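Local coordinates for Serine/threonine-protein kinase pknE (Mycobacterium tuberculosis, PDB 2H34), which transfers phosphate from ATP to serine and threonine residues of proteins and is probably important for survival of the bacterium inside its host, at residues 221-226 against 271-276; 201-206 against 278-283; 134-139 against 227-232. All blocks are in the same frame, centred on the assembly; numbering follows the deposited sequence.

Interaction 1: 221-226 against 271-276; sequences LTCVLY and RGMAKN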
# COMPACT_ATOMS: atom_id res chain seq x y z
N LEU A 221 -7.15 -3.30 1.92
CA LEU A 221 -7.48 -1.91 2.28
C LEU A 221 -8.53 -1.83 3.38
O LEU A 221 -8.50 -0.91 4.21
CB LEU A 221 -7.95 -1.13 1.05
CG LEU A 221 -7.94 0.39 1.13
CD1 LEU A 221 -6.53 0.91 1.25
CD2 LEU A 221 -8.61 1.00 -0.10
N THR A 222 -9.45 -2.79 3.39
CA THR A 222 -10.52 -2.79 4.36
C THR A 222 -10.00 -3.18 5.75
O THR A 222 -10.39 -2.57 6.76
CB THR A 222 -11.70 -3.68 3.91
OG1 THR A 222 -11.96 -3.44 2.53
CG2 THR A 222 -12.94 -3.38 4.70
N CYS A 223 -9.10 -4.17 5.81
CA CYS A 223 -8.33 -4.42 7.03
C CYS A 223 -7.59 -3.13 7.47
O CYS A 223 -7.65 -2.73 8.64
CB CYS A 223 -7.33 -5.55 6.82
SG CYS A 223 -8.05 -7.14 6.32
N VAL A 224 -6.92 -2.47 6.53
CA VAL A 224 -6.20 -1.26 6.87
C VAL A 224 -7.15 -0.20 7.43
O VAL A 224 -6.85 0.43 8.46
CB VAL A 224 -5.39 -0.72 5.68
CG1 VAL A 224 -4.81 0.64 6.02
CG2 VAL A 224 -4.27 -1.67 5.32
N LEU A 225 -8.29 -0.01 6.77
CA LEU A 225 -9.30 0.93 7.25
C LEU A 225 -9.70 0.56 8.67
O LEU A 225 -9.68 1.41 9.57
CB LEU A 225 -10.52 0.91 6.33
CG LEU A 225 -11.77 1.68 6.78
CD1 LEU A 225 -11.50 3.17 6.99
CD2 LEU A 225 -12.91 1.48 5.79
N TYR A 226 -10.04 -0.72 8.87
CA TYR A 226 -10.37 -1.23 10.19
C TYR A 226 -9.37 -0.78 11.23
O TYR A 226 -9.74 -0.18 12.25
CB TYR A 226 -10.42 -2.75 10.18
CG TYR A 226 -10.88 -3.34 11.52
CD1 TYR A 226 -12.24 -3.42 11.84
CD2 TYR A 226 -9.95 -3.80 12.46
CE1 TYR A 226 -12.65 -3.95 13.05
CE2 TYR A 226 -10.36 -4.33 13.67
CZ TYR A 226 -11.70 -4.41 13.96
OH TYR A 226 -12.10 -4.92 15.16
N ARG A 271 -18.73 -5.96 4.15
CA ARG A 271 -18.71 -6.09 2.71
C ARG A 271 -17.28 -6.13 2.18
O ARG A 271 -16.96 -6.92 1.30
CB ARG A 271 -19.49 -4.96 2.05
CG ARG A 271 -19.59 -5.09 0.55
CD ARG A 271 -20.95 -4.65 0.01
NE ARG A 271 -21.10 -5.11 -1.36
CZ ARG A 271 -21.71 -6.24 -1.70
NH1 ARG A 271 -22.28 -7.01 -0.78
NH2 ARG A 271 -21.75 -6.60 -2.98
N GLY A 272 -16.43 -5.28 2.75
CA GLY A 272 -15.08 -5.08 2.25
C GLY A 272 -14.16 -6.26 2.50
O GLY A 272 -13.21 -6.50 1.74
N MSE A 273 -14.44 -6.99 3.57
CA MSE A 273 -13.72 -8.22 3.82
C MSE A 273 -14.67 -9.41 3.97
O MSE A 273 -14.40 -10.34 4.72
CB MSE A 273 -12.74 -8.09 4.99
CG MSE A 273 -13.31 -7.55 6.28
SE MSE A 273 -11.84 -7.11 7.53
CE MSE A 273 -11.20 -8.93 7.89
N ALA A 274 -15.76 -9.36 3.21
CA ALA A 274 -16.66 -10.49 3.07
C ALA A 274 -15.85 -11.69 2.62
O ALA A 274 -14.78 -11.53 2.02
CB ALA A 274 -17.75 -10.17 2.06
N LYS A 275 -16.34 -12.88 2.91
CA LYS A 275 -15.55 -14.09 2.72
C LYS A 275 -15.37 -14.43 1.25
O LYS A 275 -14.24 -14.50 0.76
CB LYS A 275 -16.14 -15.26 3.51
CG LYS A 275 -16.16 -15.00 5.00
CD LYS A 275 -14.75 -14.91 5.56
CE LYS A 275 -14.76 -14.38 6.98
NZ LYS A 275 -13.50 -14.72 7.69
N ASN A 276 -16.49 -14.61 0.54
CA ASN A 276 -16.48 -14.76 -0.91
C ASN A 276 -16.08 -13.44 -1.61
O ASN A 276 -16.72 -12.39 -1.41
CB ASN A 276 -17.83 -15.29 -1.40
CG ASN A 276 -17.84 -15.63 -2.89
OD1 ASN A 276 -17.21 -14.96 -3.72
ND2 ASN A 276 -18.61 -16.66 -3.25
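Thr222 packs with both branches of its side chain against the main chain of Gly272, where helix 264-272 ends beside helix 217-230, the long buried αF helix of the kinase C-lobe. The backbones come close here, with Thr222 CA 5.5 Å from Gly272 CA, and glycine offers main chain alone to its partner. The methyl, Thr222 CG2, lies 3.7 Å from Gly272 CA. The hydroxyl, Thr222 OG1, is 3.5 Å from Gly272 CA. CG2 stands anti to the backbone N, and OG1 lies beside that N (chi1 -44°), where it is hydrogen-bonded to the carbonyl O of Ile218, one turn earlier in the same helix. The approach of Thr222 OG1 to Gly272 O, 3.4 Å, is therefore secondary to a bond made inside the helix.

The second kind of contact joins sulfur and selenium. Met273, present as selenomethionine, is the first residue to leave helical geometry, and its side chain points toward helix 217-230. The chain reaches Cys223 with SE, and a bend at chi3 (-68°) turns the terminal methyl so that it touches the same sulfur: Cys223 SG sits 3.9 Å from Met273 CE and 4.0 Å from Met273 SE. Tyr201 packs on Cys223 and Tyr235 on Met273, so the pair belongs to a larger apolar cluster, while Leu287 of helix 284-293 covers Thr222. The loop after Met273 is tied by Lys275 NZ to the carbonyl oxygens of His246 and Gln249.

The chemistry is thus van der Waals packing of four buried residues, with the hydroxyl of Thr222 satisfied by Ile218 O. Cohesion between helix 217-230 and the end of helix 264-272, with the residue after it, rests on fit and dispersion rather than on directional bonds.

Interaction 2: 201-206 against 278-283; sequences YMAPER and EDRYVT
The carboxylate of Glu205 and the guanidinium of Arg280 meet end-on and nearly coplanar, their planes only 16° apart. Glu205 lies at the NH1/NH2 edge of the guanidinium, each oxygen taking one nitrogen through its syn lone pair: Arg280 NH2 to Glu205 OE1 is 2.8 Å (165° at the hydrogen) and Arg280 NH1 to Glu205 OE2 is 3.0 Å (161°). This two-pronged salt bridge fixes the rotation of both groups. Ala203 CB and Pro204 CD approach the guanidinium obliquely, 4.0 Å and 3.8 Å from Arg280 NH2. In the neighbouring Arg206, Met202 SE covers one guanidinium face from 4.2 Å above the plane.

The two charged chains come from opposite directions. A bend at chi2 turns the Glu205 carboxylate to meet the arginine. Arg280 is gripped along its NE/NH2 side as well: NE bonds Ala274 O, and NH2 serves a second acceptor, Lys275 O, weakly.

Ala203, Pro204 and Glu205 form the APE motif that ends the activation segment, and its pairing with a C-lobe arginine is a hallmark of eukaryotic-type protein kinases. Next to it, Arg206 makes a salt bridge with Asp159, the predicted proton acceptor. The contact joins the loop leading into helix 217-230 to the loop between helices 264-272 and 284-293, with Tyr219 of helix 217-230 packing on both Ala203 and Arg280.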
# COMPACT_ATOMS: atom_id res chain seq x y z
N TYR A 201 -3.30 -8.68 6.54
CA TYR A 201 -4.08 -7.99 5.49
C TYR A 201 -4.42 -8.88 4.29
O TYR A 201 -4.74 -8.38 3.21
CB TYR A 201 -3.35 -6.69 5.07
CG TYR A 201 -2.91 -5.88 6.27
CD1 TYR A 201 -1.62 -6.01 6.79
CD2 TYR A 201 -3.80 -5.04 6.92
CE1 TYR A 201 -1.24 -5.31 7.91
CE2 TYR A 201 -3.42 -4.33 8.04
CZ TYR A 201 -2.14 -4.47 8.54
OH TYR A 201 -1.78 -3.78 9.66
N MSE A 202 -4.38 -10.20 4.48
CA MSE A 202 -4.47 -11.12 3.36
C MSE A 202 -5.81 -11.83 3.21
O MSE A 202 -6.27 -12.52 4.11
CB MSE A 202 -3.38 -12.17 3.44
CG MSE A 202 -2.17 -11.85 2.62
SE MSE A 202 -0.99 -13.40 2.72
CE MSE A 202 0.74 -12.37 2.65
N ALA A 203 -6.40 -11.66 2.03
CA ALA A 203 -7.61 -12.36 1.64
C ALA A 203 -7.37 -13.86 1.67
O ALA A 203 -6.24 -14.31 1.47
CB ALA A 203 -8.06 -11.92 0.25
N PRO A 204 -8.43 -14.64 1.94
CA PRO A 204 -8.29 -16.08 2.01
C PRO A 204 -7.90 -16.72 0.68
O PRO A 204 -7.09 -17.64 0.66
CB PRO A 204 -9.68 -16.54 2.45
CG PRO A 204 -10.31 -15.34 3.05
CD PRO A 204 -9.81 -14.23 2.23
N GLU A 205 -8.44 -16.22 -0.43
CA GLU A 205 -8.21 -16.86 -1.74
C GLU A 205 -6.73 -16.95 -2.12
O GLU A 205 -6.35 -17.70 -3.03
CB GLU A 205 -9.01 -16.18 -2.86
CG GLU A 205 -8.63 -14.73 -3.11
CD GLU A 205 -9.46 -13.75 -2.30
OE1 GLU A 205 -9.95 -14.12 -1.21
OE2 GLU A 205 -9.63 -12.61 -2.76
N ARG A 206 -5.89 -16.19 -1.41
CA ARG A 206 -4.46 -16.17 -1.66
C ARG A 206 -3.73 -17.40 -1.12
O ARG A 206 -2.66 -17.76 -1.61
CB ARG A 206 -3.86 -14.90 -1.06
CG ARG A 206 -4.44 -13.62 -1.62
CD ARG A 206 -3.57 -12.43 -1.25
NE ARG A 206 -2.16 -12.70 -1.50
CZ ARG A 206 -1.16 -11.87 -1.22
NH1 ARG A 206 -1.38 -10.67 -0.68
NH2 ARG A 206 0.09 -12.25 -1.50
N GLU A 278 -16.60 -12.35 -4.40
CA GLU A 278 -17.66 -11.77 -5.20
C GLU A 278 -18.70 -11.02 -4.37
O GLU A 278 -19.57 -10.38 -4.93
CB GLU A 278 -18.33 -12.84 -6.06
CG GLU A 278 -17.36 -13.48 -7.04
CD GLU A 278 -17.98 -14.60 -7.85
OE1 GLU A 278 -18.45 -15.60 -7.26
OE2 GLU A 278 -17.99 -14.48 -9.10
N ASP A 279 -18.58 -11.09 -3.05
CA ASP A 279 -19.44 -10.31 -2.16
C ASP A 279 -18.86 -8.97 -1.77
O ASP A 279 -19.55 -8.18 -1.14
CB ASP A 279 -19.75 -11.09 -0.91
CG ASP A 279 -20.18 -12.47 -1.22
OD1 ASP A 279 -20.78 -12.64 -2.30
OD2 ASP A 279 -19.91 -13.38 -0.41
N ARG A 280 -17.61 -8.73 -2.12
CA ARG A 280 -16.91 -7.54 -1.66
C ARG A 280 -17.15 -6.45 -2.67
O ARG A 280 -17.80 -6.69 -3.69
CB ARG A 280 -15.41 -7.80 -1.53
CG ARG A 280 -15.05 -8.85 -0.51
CD ARG A 280 -13.56 -9.08 -0.51
NE ARG A 280 -13.21 -10.45 -0.15
CZ ARG A 280 -12.23 -11.14 -0.73
NH1 ARG A 280 -11.52 -10.58 -1.70
NH2 ARG A 280 -11.96 -12.38 -0.34
N TYR A 281 -16.63 -5.25 -2.39
CA TYR A 281 -16.69 -4.18 -3.35
C TYR A 281 -15.81 -4.55 -4.52
O TYR A 281 -14.82 -5.24 -4.36
CB TYR A 281 -16.22 -2.87 -2.74
CG TYR A 281 -16.99 -2.44 -1.50
CD1 TYR A 281 -16.51 -2.73 -0.23
CD2 TYR A 281 -18.17 -1.73 -1.61
CE1 TYR A 281 -17.21 -2.33 0.91
CE2 TYR A 281 -18.87 -1.32 -0.49
CZ TYR A 281 -18.39 -1.63 0.76
OH TYR A 281 -19.07 -1.23 1.87
N VAL A 282 -16.21 -4.12 -5.71
CA VAL A 282 -15.50 -4.43 -6.95
C VAL A 282 -14.28 -3.52 -7.12
O VAL A 282 -13.28 -3.92 -7.72
CB VAL A 282 -16.46 -4.35 -8.15
CG1 VAL A 282 -15.72 -4.45 -9.48
CG2 VAL A 282 -17.47 -5.48 -8.04
N THR A 283 -14.39 -2.31 -6.58
CA THR A 283 -13.28 -1.37 -6.55
C THR A 283 -12.99 -0.79 -5.16
O THR A 283 -13.84 -0.76 -4.27
CB THR A 283 -13.50 -0.18 -7.50
OG1 THR A 283 -14.55 0.65 -6.98
CG2 THR A 283 -13.83 -0.65 -8.90

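Interaction 3: 134-139 against 227-232; sequences PRAVAI and ECLTGS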
# COMPACT_ATOMS: atom_id res chain seq x y z
N PRO A 134 -13.08 10.48 9.99
CA PRO A 134 -12.93 11.21 8.74
C PRO A 134 -11.50 11.22 8.20
O PRO A 134 -11.29 11.18 6.99
CB PRO A 134 -13.36 12.63 9.11
CG PRO A 134 -14.30 12.43 10.26
CD PRO A 134 -13.69 11.31 11.04
N ARG A 135 -10.53 11.27 9.10
CA ARG A 135 -9.14 11.20 8.71
C ARG A 135 -8.81 9.83 8.12
O ARG A 135 -8.19 9.73 7.06
CB ARG A 135 -8.28 11.49 9.93
CG ARG A 135 -6.87 11.85 9.62
CD ARG A 135 -6.37 12.83 10.64
NE ARG A 135 -4.91 12.92 10.64
CZ ARG A 135 -4.15 12.44 11.62
NH1 ARG A 135 -4.70 11.83 12.66
NH2 ARG A 135 -2.83 12.57 11.55
N ALA A 136 -9.25 8.78 8.80
CA ALA A 136 -9.05 7.42 8.33
C ALA A 136 -9.58 7.30 6.92
O ALA A 136 -8.89 6.83 6.02
CB ALA A 136 -9.75 6.46 9.22
N VAL A 137 -10.81 7.77 6.73
CA VAL A 137 -11.48 7.72 5.44
C VAL A 137 -10.66 8.50 4.42
O VAL A 137 -10.30 7.95 3.37
CB VAL A 137 -12.96 8.23 5.52
CG1 VAL A 137 -13.63 8.17 4.14
CG2 VAL A 137 -13.77 7.40 6.51
N ALA A 138 -10.33 9.74 4.74
CA ALA A 138 -9.53 10.55 3.83
C ALA A 138 -8.30 9.77 3.35
O ALA A 138 -8.03 9.71 2.16
CB ALA A 138 -9.12 11.84 4.47
N ILE A 139 -7.59 9.14 4.28
CA ILE A 139 -6.42 8.35 3.90
C ILE A 139 -6.81 7.15 3.04
O ILE A 139 -6.26 6.97 1.95
CB ILE A 139 -5.54 7.99 5.13
CG1 ILE A 139 -4.91 9.29 5.66
CG2 ILE A 139 -4.44 7.00 4.74
CD1 ILE A 139 -4.67 9.31 7.13
N GLU A 227 -8.10 -1.06 10.96
CA GLU A 227 -7.03 -0.74 11.89
C GLU A 227 -6.94 0.74 12.22
O GLU A 227 -6.71 1.10 13.38
CB GLU A 227 -5.68 -1.24 11.38
CG GLU A 227 -4.61 -1.18 12.46
CD GLU A 227 -3.34 -1.90 12.10
OE1 GLU A 227 -3.34 -2.68 11.11
OE2 GLU A 227 -2.33 -1.69 12.82
N CYS A 228 -7.14 1.59 11.21
CA CYS A 228 -7.13 3.04 11.40
C CYS A 228 -8.21 3.47 12.37
O CYS A 228 -8.04 4.44 13.12
CB CYS A 228 -7.38 3.76 10.07
SG CYS A 228 -6.11 3.53 8.83
N LEU A 229 -9.32 2.75 12.34
CA LEU A 229 -10.48 3.08 13.14
C LEU A 229 -10.30 2.61 14.57
O LEU A 229 -10.38 3.39 15.51
CB LEU A 229 -11.75 2.48 12.52
CG LEU A 229 -12.21 3.10 11.20
CD1 LEU A 229 -13.18 2.20 10.45
CD2 LEU A 229 -12.80 4.49 11.42
N THR A 230 -10.02 1.32 14.71
CA THR A 230 -10.05 0.68 16.01
C THR A 230 -8.75 0.88 16.75
O THR A 230 -8.74 1.05 17.96
CB THR A 230 -10.32 -0.82 15.89
OG1 THR A 230 -9.28 -1.43 15.11
CG2 THR A 230 -11.67 -1.08 15.23
N GLY A 231 -7.65 0.87 16.00
CA GLY A 231 -6.32 0.92 16.59
C GLY A 231 -5.51 -0.32 16.27
O GLY A 231 -4.29 -0.28 16.32
N SER A 232 -6.18 -1.41 15.93
CA SER A 232 -5.51 -2.70 15.69
C SER A 232 -6.10 -3.51 14.50
O SER A 232 -7.26 -3.34 14.15
CB SER A 232 -5.51 -3.53 16.97
OG SER A 232 -6.77 -3.45 17.61
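Ala136 and Cys228 meet methyl to methylene, with Ala136 CB 3.7 Å from Cys228 CB, where the early turns of helix 133-152 pass the last turns of helix 217-230. Small residues on both sides let the backbones approach to 5.7 Å between Ala136 CA and Cys228 CA. Leu229 adds a second touch: it leaves the backbone to one side, but the end of its chain comes nearer, with Leu229 CD2 4.2 Å from Ala136 CB. Cys228 SG, beside its own backbone N (chi1 -65°), leaves the touching to CB.

In the next shell, Leu121 of helix 121-128 packs on Cys228, whose backbone is also hydrogen-bonded to that of Leu131. Leu131 touches Ile139 too, and Met124 lies against both Ile139 and Arg135. A salt bridge to Asp171 and a hydrogen bond to Gln128 link Arg135, and with it this turn of helix 133-152, to those neighbours.

Helix 217-230 ends at Thr230. Gly231 has a positive phi (118°), and Ser232 N donates to Thr230 OG1 at 3.2 Å, an ST turn that shapes the exit. Thr230 OG1 is also hydrogen-bonded to Tyr226 O, one turn back, and Thr230 O accepts a hydrogen bond from Arg258 NH2.

The contact is plain buried packing in the core of the C-lobe, away from the annotated sites. It sets helix 133-152 (αE) against the C-terminal end of helix 217-230 (αF), with helix 121-128 alongside and Leu295, past helix 284-293, touching Val137.

Followed from the N terminus, the chain first supplies 134-139, then 201-206, then 221-226 and 227-232 in succession along helix 217-230, and finally 271-276 and 278-283. Interaction 3 closes the loop running through the catalytic and activation segments. Interaction 2 closes the span from the APE region to the turn before helix 284-293, and interaction 1 is nested inside it. Interaction 3 crosses both others. Helix 217-230 is the common strut, carrying one side of interactions 1 and 3. Interactions 1 and 2 adjoin directly, through segments 271-276 and 278-283. Together the three tie helices 133-152, 217-230 and 264-272 to the end of the activation segment.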